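Local coordinates for protein aclacinomycin-N/aclacinomycin-A oxidase (Streptomyces galilaeus, PDB 2IPI) that oxidises the terminal sugar of aclacinomycin antibiotics in two successive steps, using bicovalently bound FAD and molecular oxygen to turn aclacinomycin N into A and then Y, at residues A[270-275]-A[291-296]; A[370-375]-A[420-425]. All blocks are in the same frame, centred on the assembly; numbering follows the deposited sequence.

Interaction 1 of 2, residues A[270-275]-A[291-296]; sequences DNHGAW and SVFYLN
Helix segment 270-275 packs on strand segment 291-296 with the two backbones closest at H272 and F293, whose CA atoms are 9.2 Å apart, a gap bridged by two aromatic side chains. The side chains of H272 and F293 both start out toward the other segment and slide past one another in opposite directions. H272 carries its CG anti to the backbone N (chi1 165°), which sends the imidazole from the helix toward the sheet; there ND1 lies 3.7 Å from CD1 of F293, at the edge of the phenyl ring and near its plane. CE1 of H272 is 4.2 Å from CD1 of F293. The two rings meet obliquely, with planes at 43° and centroids 5.8 Å apart, in a contact of van der Waals type. L295, two residues on and on the same side of the strand, has CD2 3.8 Å above one face of the F293 ring, offset toward the rim. V292 points away from the helix, while Y294 belongs to the pocket for the bound anthracycline, so this strand has a helix-covered side and a ligand side. Helix 262-278 here packs across one face of the antiparallel sheet in the substrate-binding domain of a berberine-bridge-enzyme-like flavoprotein. The contact is buried: L396 of strand 391-398 touches H272, I303 and L305 of strand 302-310 touch F293, and I268, one turn earlier on helix 262-278, also touches F293.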
loop_
_atom_site.group_PDB
_atom_site.type_symbol
_atom_site.label_atom_id
_atom_site.label_comp_id
_atom_site.label_asym_id
_atom_site.label_seq_id
_atom_site.Cartn_x
_atom_site.Cartn_y
_atom_site.Cartn_z
ATOM N N ASP A 270 12.664 6.656 -20.726
ATOM C CA ASP A 270 13.971 6.003 -20.664
ATOM C C ASP A 270 14.916 6.762 -19.743
ATOM O O ASP A 270 15.682 6.134 -19.001
ATOM C CB ASP A 270 14.546 5.862 -22.073
ATOM C CG ASP A 270 13.723 4.892 -22.916
ATOM O OD1 ASP A 270 12.928 4.131 -22.330
ATOM O OD2 ASP A 270 13.873 4.910 -24.161
ATOM N N ASN A 271 14.819 8.094 -19.816
ATOM C CA ASN A 271 15.595 8.941 -18.914
ATOM C C ASN A 271 15.216 8.690 -17.449
ATOM O O ASN A 271 16.113 8.465 -16.628
ATOM C CB ASN A 271 15.405 10.416 -19.280
ATOM C CG ASN A 271 16.203 10.854 -20.488
ATOM O OD1 ASN A 271 16.915 10.098 -21.147
ATOM N ND2 ASN A 271 16.103 12.146 -20.807
ATOM N N HIS A 272 13.935 8.728 -17.111
ATOM C CA HIS A 272 13.481 8.470 -15.737
ATOM C C HIS A 272 14.038 7.155 -15.195
ATOM O O HIS A 272 14.620 7.133 -14.101
ATOM C CB HIS A 272 11.958 8.492 -15.681
ATOM C CG HIS A 272 11.254 7.939 -14.492
ATOM N ND1 HIS A 272 10.677 8.764 -13.553
ATOM C CD2 HIS A 272 10.994 6.683 -14.045
ATOM C CE1 HIS A 272 10.098 8.060 -12.591
ATOM N NE2 HIS A 272 10.285 6.785 -12.867
ATOM N N GLY A 273 13.829 6.081 -15.950
ATOM C CA GLY A 273 14.257 4.749 -15.604
ATOM C C GLY A 273 15.749 4.552 -15.519
ATOM O O GLY A 273 16.232 3.825 -14.641
ATOM N N ALA A 274 16.562 5.163 -16.393
ATOM C CA ALA A 274 18.006 5.004 -16.215
ATOM C C ALA A 274 18.482 5.645 -14.904
ATOM O O ALA A 274 19.421 5.118 -14.311
ATOM C CB ALA A 274 18.793 5.595 -17.378
ATOM N N TRP A 275 17.876 6.749 -14.467
ATOM C CA TRP A 275 18.288 7.490 -13.273
ATOM C C TRP A 275 17.992 6.672 -12.021
ATOM O O TRP A 275 18.818 6.533 -11.114
ATOM C CB TRP A 275 17.572 8.838 -13.206
ATOM C CG TRP A 275 17.925 9.754 -12.076
ATOM C CD1 TRP A 275 18.833 10.789 -12.118
ATOM C CD2 TRP A 275 17.401 9.748 -10.738
ATOM N NE1 TRP A 275 18.902 11.415 -10.901
ATOM C CE2 TRP A 275 18.036 10.803 -10.029
ATOM C CE3 TRP A 275 16.462 8.971 -10.049
ATOM C CZ2 TRP A 275 17.761 11.079 -8.693
ATOM C CZ3 TRP A 275 16.191 9.249 -8.727
ATOM C CH2 TRP A 275 16.831 10.293 -8.050
ATOM N N SER A 291 9.341 10.695 -5.545
ATOM C CA SER A 291 8.546 11.211 -6.649
ATOM C C SER A 291 7.539 10.163 -7.128
ATOM O O SER A 291 7.802 8.970 -7.058
ATOM C CB SER A 291 9.378 11.671 -7.842
ATOM O OG SER A 291 9.895 10.595 -8.591
ATOM N N VAL A 292 6.432 10.691 -7.619
ATOM C CA VAL A 292 5.383 9.972 -8.315
ATOM C C VAL A 292 5.224 10.555 -9.721
ATOM O O VAL A 292 5.024 11.760 -9.852
ATOM C CB VAL A 292 4.046 10.051 -7.571
ATOM C CG1 VAL A 292 2.972 9.272 -8.319
ATOM C CG2 VAL A 292 4.214 9.532 -6.153
ATOM N N PHE A 293 5.349 9.711 -10.736
ATOM C CA PHE A 293 5.184 10.240 -12.109
ATOM C C PHE A 293 3.797 9.815 -12.565
ATOM O O PHE A 293 3.572 8.638 -12.806
ATOM C CB PHE A 293 6.291 9.781 -13.039
ATOM C CG PHE A 293 6.572 10.709 -14.227
ATOM C CD1 PHE A 293 7.731 10.557 -14.961
ATOM C CD2 PHE A 293 5.683 11.710 -14.567
ATOM C CE1 PHE A 293 8.011 11.406 -16.030
ATOM C CE2 PHE A 293 5.931 12.555 -15.632
ATOM C CZ PHE A 293 7.095 12.384 -16.360
ATOM N N TYR A 294 2.873 10.772 -12.644
ATOM C CA TYR A 294 1.517 10.429 -13.039
ATOM C C TYR A 294 1.409 10.508 -14.571
ATOM O O TYR A 294 1.314 11.608 -15.100
ATOM C CB TYR A 294 0.454 11.326 -12.413
ATOM C CG TYR A 294 0.422 11.337 -10.906
ATOM C CD1 TYR A 294 0.888 12.444 -10.201
ATOM C CD2 TYR A 294 -0.065 10.247 -10.194
ATOM C CE1 TYR A 294 0.863 12.464 -8.817
ATOM C CE2 TYR A 294 -0.093 10.257 -8.809
ATOM C CZ TYR A 294 0.374 11.371 -8.136
ATOM O OH TYR A 294 0.342 11.379 -6.767
ATOM N N LEU A 295 1.437 9.320 -15.162
ATOM C CA LEU A 295 1.298 9.218 -16.611
ATOM C C LEU A 295 -0.179 9.126 -17.000
ATOM O O LEU A 295 -0.681 8.039 -17.269
ATOM C CB LEU A 295 2.105 8.031 -17.145
ATOM C CG LEU A 295 3.566 8.038 -16.667
ATOM C CD1 LEU A 295 4.317 6.816 -17.152
ATOM C CD2 LEU A 295 4.241 9.323 -17.140
ATOM N N ASN A 296 -0.823 10.280 -17.002
ATOM C CA ASN A 296 -2.210 10.456 -17.361
ATOM C C ASN A 296 -2.480 10.222 -18.848
ATOM O O ASN A 296 -1.575 10.364 -19.669
ATOM C CB ASN A 296 -2.663 11.885 -17.023
ATOM C CG ASN A 296 -2.566 12.218 -15.551
ATOM O OD1 ASN A 296 -3.180 11.579 -14.699
ATOM N ND2 ASN A 296 -1.801 13.251 -15.235
#

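Interaction 2 of 2, residues A[370-375]-A[420-425]; sequences KPWTAA and IKVWMS. With AKY (methyl (2S,4R)-2-ethyl-2,5,7-trihydroxy-6,11-dioxo-4-{[2,3,6-trideoxy-4-O-{2,6-dideoxy-4-O-[(2S,6S)-6-methyl-5-oxotetrahydro-2h -pyran-2-yl]-alpha-D-lyxo-hexopyranosyl}-3-(dimethylamino)-D-ribo-hexopyranosyl]oxy}-1,2,3,4,6,11-hexahydrotetracene-1-c arboxylate), chain E.
Apolar contacts join W372 to V422 and M424, the side chains coming from opposite directions. The indole of W372 offers its benzo part: CZ2 lies 3.6 Å from CG1 of V422, and CH2 reaches CE of M424 at 4.1 Å. Both methyl groups approach the indole obliquely. The M424 chain runs extended beyond CG (chi2 -178°, chi3 171°), which carries its terminal methyl out to the indole. L396 of strand 391-398 and I269 of helix 262-278 also touch W372. Strand 420-428 belongs to the seven-stranded antiparallel sheet of the substrate-binding domain, backed on this face by helix 262-278, and segment 370-375 leads from edge strand 360-368 into helix 374-385. Polar interactions along this connection include a weak N-cap bond, in which OG1 of T373 accepts from N of A375 (3.4 Å); K370 NZ forms a salt bridge with D460, and P371 O accepts from R461. Contacts with the ligand lie across the sheet, where side chains alternate away from W372. W423 has CG anti to its backbone N (chi1 -174°) and turns one indole face to the terminal sugar unit of AKY: C39 of AKY lies 4.0 Å above the centre of that face of W423. CB of S425 lies 4.0 Å above the opposite face of the W423 indole, offset toward the rim. F91 and Y469 add rings around W423, and AKY is hydrogen-bonded to Y469 OH and T427 OG1.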
loop_
_atom_site.group_PDB
_atom_site.type_symbol
_atom_site.label_atom_id
_atom_site.label_comp_id
_atom_site.label_asym_id
_atom_site.label_seq_id
_atom_site.Cartn_x
_atom_site.Cartn_y
_atom_site.Cartn_z
ATOM N N LYS A 370 14.513 -3.452 -13.227
ATOM C CA LYS A 370 15.201 -2.692 -14.265
ATOM C C LYS A 370 14.180 -1.875 -15.053
ATOM O O LYS A 370 12.990 -2.196 -15.032
ATOM C CB LYS A 370 15.965 -3.622 -15.203
ATOM C CG LYS A 370 17.151 -4.333 -14.595
ATOM C CD LYS A 370 17.405 -5.710 -15.208
ATOM C CE LYS A 370 18.547 -5.788 -16.189
ATOM N NZ LYS A 370 19.740 -6.570 -15.751
ATOM N N PRO A 371 14.605 -0.821 -15.745
ATOM C CA PRO A 371 13.643 0.075 -16.404
ATOM C C PRO A 371 12.765 -0.648 -17.424
ATOM O O PRO A 371 13.081 -1.770 -17.817
ATOM C CB PRO A 371 14.559 1.056 -17.139
ATOM C CG PRO A 371 15.843 1.027 -16.384
ATOM C CD PRO A 371 15.995 -0.415 -15.984
ATOM N N TRP A 372 11.669 -0.036 -17.870
ATOM C CA TRP A 372 10.860 -0.582 -18.952
ATOM C C TRP A 372 11.720 -0.829 -20.194
ATOM O O TRP A 372 12.811 -0.255 -20.302
ATOM C CB TRP A 372 9.748 0.379 -19.324
ATOM C CG TRP A 372 8.742 0.774 -18.301
ATOM C CD1 TRP A 372 8.542 2.019 -17.767
ATOM C CD2 TRP A 372 7.775 -0.075 -17.677
ATOM N NE1 TRP A 372 7.514 1.981 -16.852
ATOM C CE2 TRP A 372 7.029 0.711 -16.779
ATOM C CE3 TRP A 372 7.494 -1.442 -17.809
ATOM C CZ2 TRP A 372 5.997 0.182 -16.001
ATOM C CZ3 TRP A 372 6.472 -1.953 -17.035
ATOM C CH2 TRP A 372 5.742 -1.156 -16.155
ATOM N N THR A 373 11.253 -1.646 -21.135
ATOM C CA THR A 373 11.975 -1.826 -22.386
ATOM C C THR A 373 11.601 -0.737 -23.390
ATOM O O THR A 373 10.677 0.029 -23.128
ATOM C CB THR A 373 11.695 -3.211 -23.000
ATOM O OG1 THR A 373 12.305 -3.267 -24.293
ATOM C CG2 THR A 373 10.225 -3.487 -23.252
ATOM N N ALA A 374 12.279 -0.720 -24.537
ATOM C CA ALA A 374 11.861 0.109 -25.662
ATOM C C ALA A 374 10.391 -0.137 -26.003
ATOM O O ALA A 374 9.605 0.780 -26.203
ATOM C CB ALA A 374 12.717 -0.147 -26.900
ATOM N N ALA A 375 10.028 -1.414 -26.067
ATOM C CA ALA A 375 8.684 -1.821 -26.474
ATOM C C ALA A 375 7.639 -1.487 -25.418
ATOM O O ALA A 375 6.549 -1.018 -25.741
ATOM C CB ALA A 375 8.675 -3.309 -26.781
ATOM N N ILE A 420 11.842 0.911 -8.847
ATOM C CA ILE A 420 10.616 1.643 -9.098
ATOM C C ILE A 420 9.379 0.785 -8.879
ATOM O O ILE A 420 9.396 -0.403 -9.188
ATOM C CB ILE A 420 10.594 2.184 -10.540
ATOM C CG1 ILE A 420 11.688 3.207 -10.853
ATOM C CG2 ILE A 420 9.236 2.785 -10.876
ATOM C CD1 ILE A 420 12.127 3.208 -12.301
ATOM N N LYS A 421 8.307 1.367 -8.352
ATOM C CA LYS A 421 7.036 0.660 -8.219
ATOM C C LYS A 421 5.981 1.283 -9.136
ATOM O O LYS A 421 5.915 2.511 -9.230
ATOM C CB LYS A 421 6.558 0.742 -6.778
ATOM C CG LYS A 421 6.246 -0.603 -6.131
ATOM C CD LYS A 421 5.136 -0.377 -5.115
ATOM C CE LYS A 421 5.736 -0.429 -3.712
ATOM N NZ LYS A 421 5.108 -1.418 -2.822
ATOM N N VAL A 422 5.139 0.470 -9.763
ATOM C CA VAL A 422 4.117 1.054 -10.645
ATOM C C VAL A 422 2.720 0.635 -10.215
ATOM O O VAL A 422 2.501 -0.463 -9.711
ATOM C CB VAL A 422 4.340 0.730 -12.136
ATOM C CG1 VAL A 422 5.821 0.521 -12.444
ATOM C CG2 VAL A 422 3.563 -0.489 -12.592
ATOM N N TRP A 423 1.746 1.516 -10.383
ATOM C CA TRP A 423 0.346 1.251 -10.069
ATOM C C TRP A 423 -0.540 1.726 -11.213
ATOM O O TRP A 423 -0.579 2.933 -11.464
ATOM C CB TRP A 423 -0.083 1.963 -8.788
ATOM C CG TRP A 423 -1.460 1.654 -8.268
ATOM C CD1 TRP A 423 -1.878 0.446 -7.798
ATOM C CD2 TRP A 423 -2.580 2.542 -8.163
ATOM N NE1 TRP A 423 -3.194 0.533 -7.407
ATOM C CE2 TRP A 423 -3.649 1.809 -7.620
ATOM C CE3 TRP A 423 -2.795 3.891 -8.474
ATOM C CZ2 TRP A 423 -4.903 2.364 -7.380
ATOM C CZ3 TRP A 423 -4.036 4.444 -8.234
ATOM C CH2 TRP A 423 -5.089 3.690 -7.690
ATOM N N MET A 424 -1.236 0.816 -11.891
ATOM C CA MET A 424 -2.073 1.278 -13.008
ATOM C C MET A 424 -3.554 1.137 -12.686
ATOM O O MET A 424 -3.977 0.169 -12.056
ATOM C CB MET A 424 -1.789 0.503 -14.287
ATOM C CG MET A 424 -0.312 0.254 -14.543
ATOM S SD MET A 424 -0.123 -0.629 -16.108
ATOM C CE MET A 424 1.650 -0.537 -16.292
ATOM N N SER A 425 -4.322 2.128 -13.144
ATOM C CA SER A 425 -5.732 2.183 -12.831
ATOM C C SER A 425 -6.588 2.808 -13.934
ATOM O O SER A 425 -6.064 3.454 -14.835
ATOM C CB SER A 425 -5.952 3.003 -11.546
ATOM O OG SER A 425 -5.695 4.380 -11.793
HETATM O O15 AKY E . 0.835 3.484 -3.746
HETATM C C42 AKY E . -0.152 4.224 -3.910
HETATM C C40 AKY E . 0.105 5.751 -3.896
HETATM C C38 AKY E . -1.069 6.587 -4.209
HETATM C C39 AKY E . -1.557 3.729 -4.446
HETATM C C41 AKY E . -1.961 2.808 -5.334
HETATM O O14 AKY E . -2.619 4.632 -4.241
HETATM C C37 AKY E . -2.309 5.936 -4.714
HETATM O O13 AKY E . -3.377 6.838 -4.575
HETATM C C35 AKY E . -4.297 6.856 -5.626
HETATM C C34 AKY E . -4.169 8.105 -6.506
HETATM C C36 AKY E . -2.830 8.601 -6.564
HETATM O O11 AKY E . -5.127 9.239 -6.143
HETATM C C33 AKY E . -5.715 6.607 -5.144
HETATM O O12 AKY E . -5.952 5.358 -4.312
HETATM C C32 AKY E . -6.375 7.756 -4.700
HETATM C C31 AKY E . -6.492 8.717 -5.721
HETATM O O7 AKY E . -9.343 11.805 -10.673
HETATM C C7 AKY E . -10.583 12.451 -10.380
HETATM C C8 AKY E . -10.326 13.685 -9.606
HETATM C C9 AKY E . -9.924 14.809 -10.526
HETATM O O9 AKY E . -8.913 14.311 -11.332
HETATM C C13 AKY E . -9.538 15.984 -9.703
HETATM C C14 AKY E . -8.341 15.499 -8.883
HETATM C C20 AKY E . -11.215 12.747 -11.702
HETATM C C19 AKY E . -11.412 14.033 -12.212
HETATM C C10 AKY E . -11.126 15.199 -11.298
HETATM C C11 AKY E . -12.063 14.222 -13.432
HETATM C C18 AKY E . -12.541 13.129 -14.154
HETATM C C17 AKY E . -12.359 11.833 -13.655
HETATM C C6 AKY E . -11.691 11.668 -12.447
HETATM O O6 AKY E . -11.503 10.433 -11.936
HETATM C C12 AKY E . -13.248 13.346 -15.359
HETATM O O3 AKY E . -13.412 14.492 -15.830
HETATM C C15 AKY E . -13.791 12.232 -16.047
HETATM C C1 AKY E . -14.547 12.449 -17.198
HETATM C C2 AKY E . -15.149 11.396 -17.888
HETATM C C3 AKY E . -14.963 10.102 -17.401
HETATM C C16 AKY E . -13.613 10.924 -15.545
HETATM C C5 AKY E . -12.895 10.721 -14.346
HETATM O O5 AKY E . -12.729 9.614 -13.798
HETATM C C4 AKY E . -14.210 9.870 -16.253
HETATM O O4 AKY E . -14.085 8.586 -15.829
HETATM O O18 AKY E . -7.229 8.314 -6.886
HETATM C C45 AKY E . -9.193 10.589 -9.927
HETATM C C43 AKY E . -12.343 15.356 -10.391
HETATM O O16 AKY E . -13.004 14.379 -10.021
HETATM O O17 AKY E . -12.750 16.593 -9.983
HETATM C C44 AKY E . -14.089 16.787 -10.457
HETATM O O19 AKY E . -9.395 10.753 -8.544
HETATM C C47 AKY E . -7.439 8.910 -9.227
HETATM N N11 AKY E . -7.616 7.482 -9.550
HETATM C C52 AKY E . -6.511 6.731 -10.039
HETATM C C51 AKY E . -8.548 6.732 -8.778
HETATM C C46 AKY E . -7.805 10.020 -10.203
HETATM C C48 AKY E . -7.528 9.402 -7.781
HETATM C C49 AKY E . -8.932 9.900 -7.482
HETATM C C50 AKY E . -9.914 9.031 -6.688
#

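Interactions 1 and 2 lie side by side on the helix-covered face of one antiparallel sheet, their centres about 9 Å apart, with strand 391-398 between strands 290-296 and 420-428. They touch directly: CD2 of H272 is 4.0 Å from CD1 of I420, and O of G273 is 3.3 Å from CG of P371. L396, on the strand between them, is shared by both, and also touches L295, I420 and V422. The catalytic Y397 is on the same strand; the side chain of Y397 is about 7 Å from that of H272 and about 6 Å from that of V422. Y294 of interaction 1 and W423 and S425 of interaction 2 line the AKY pocket, so both strands carry packing residues and ligand-contacting residues.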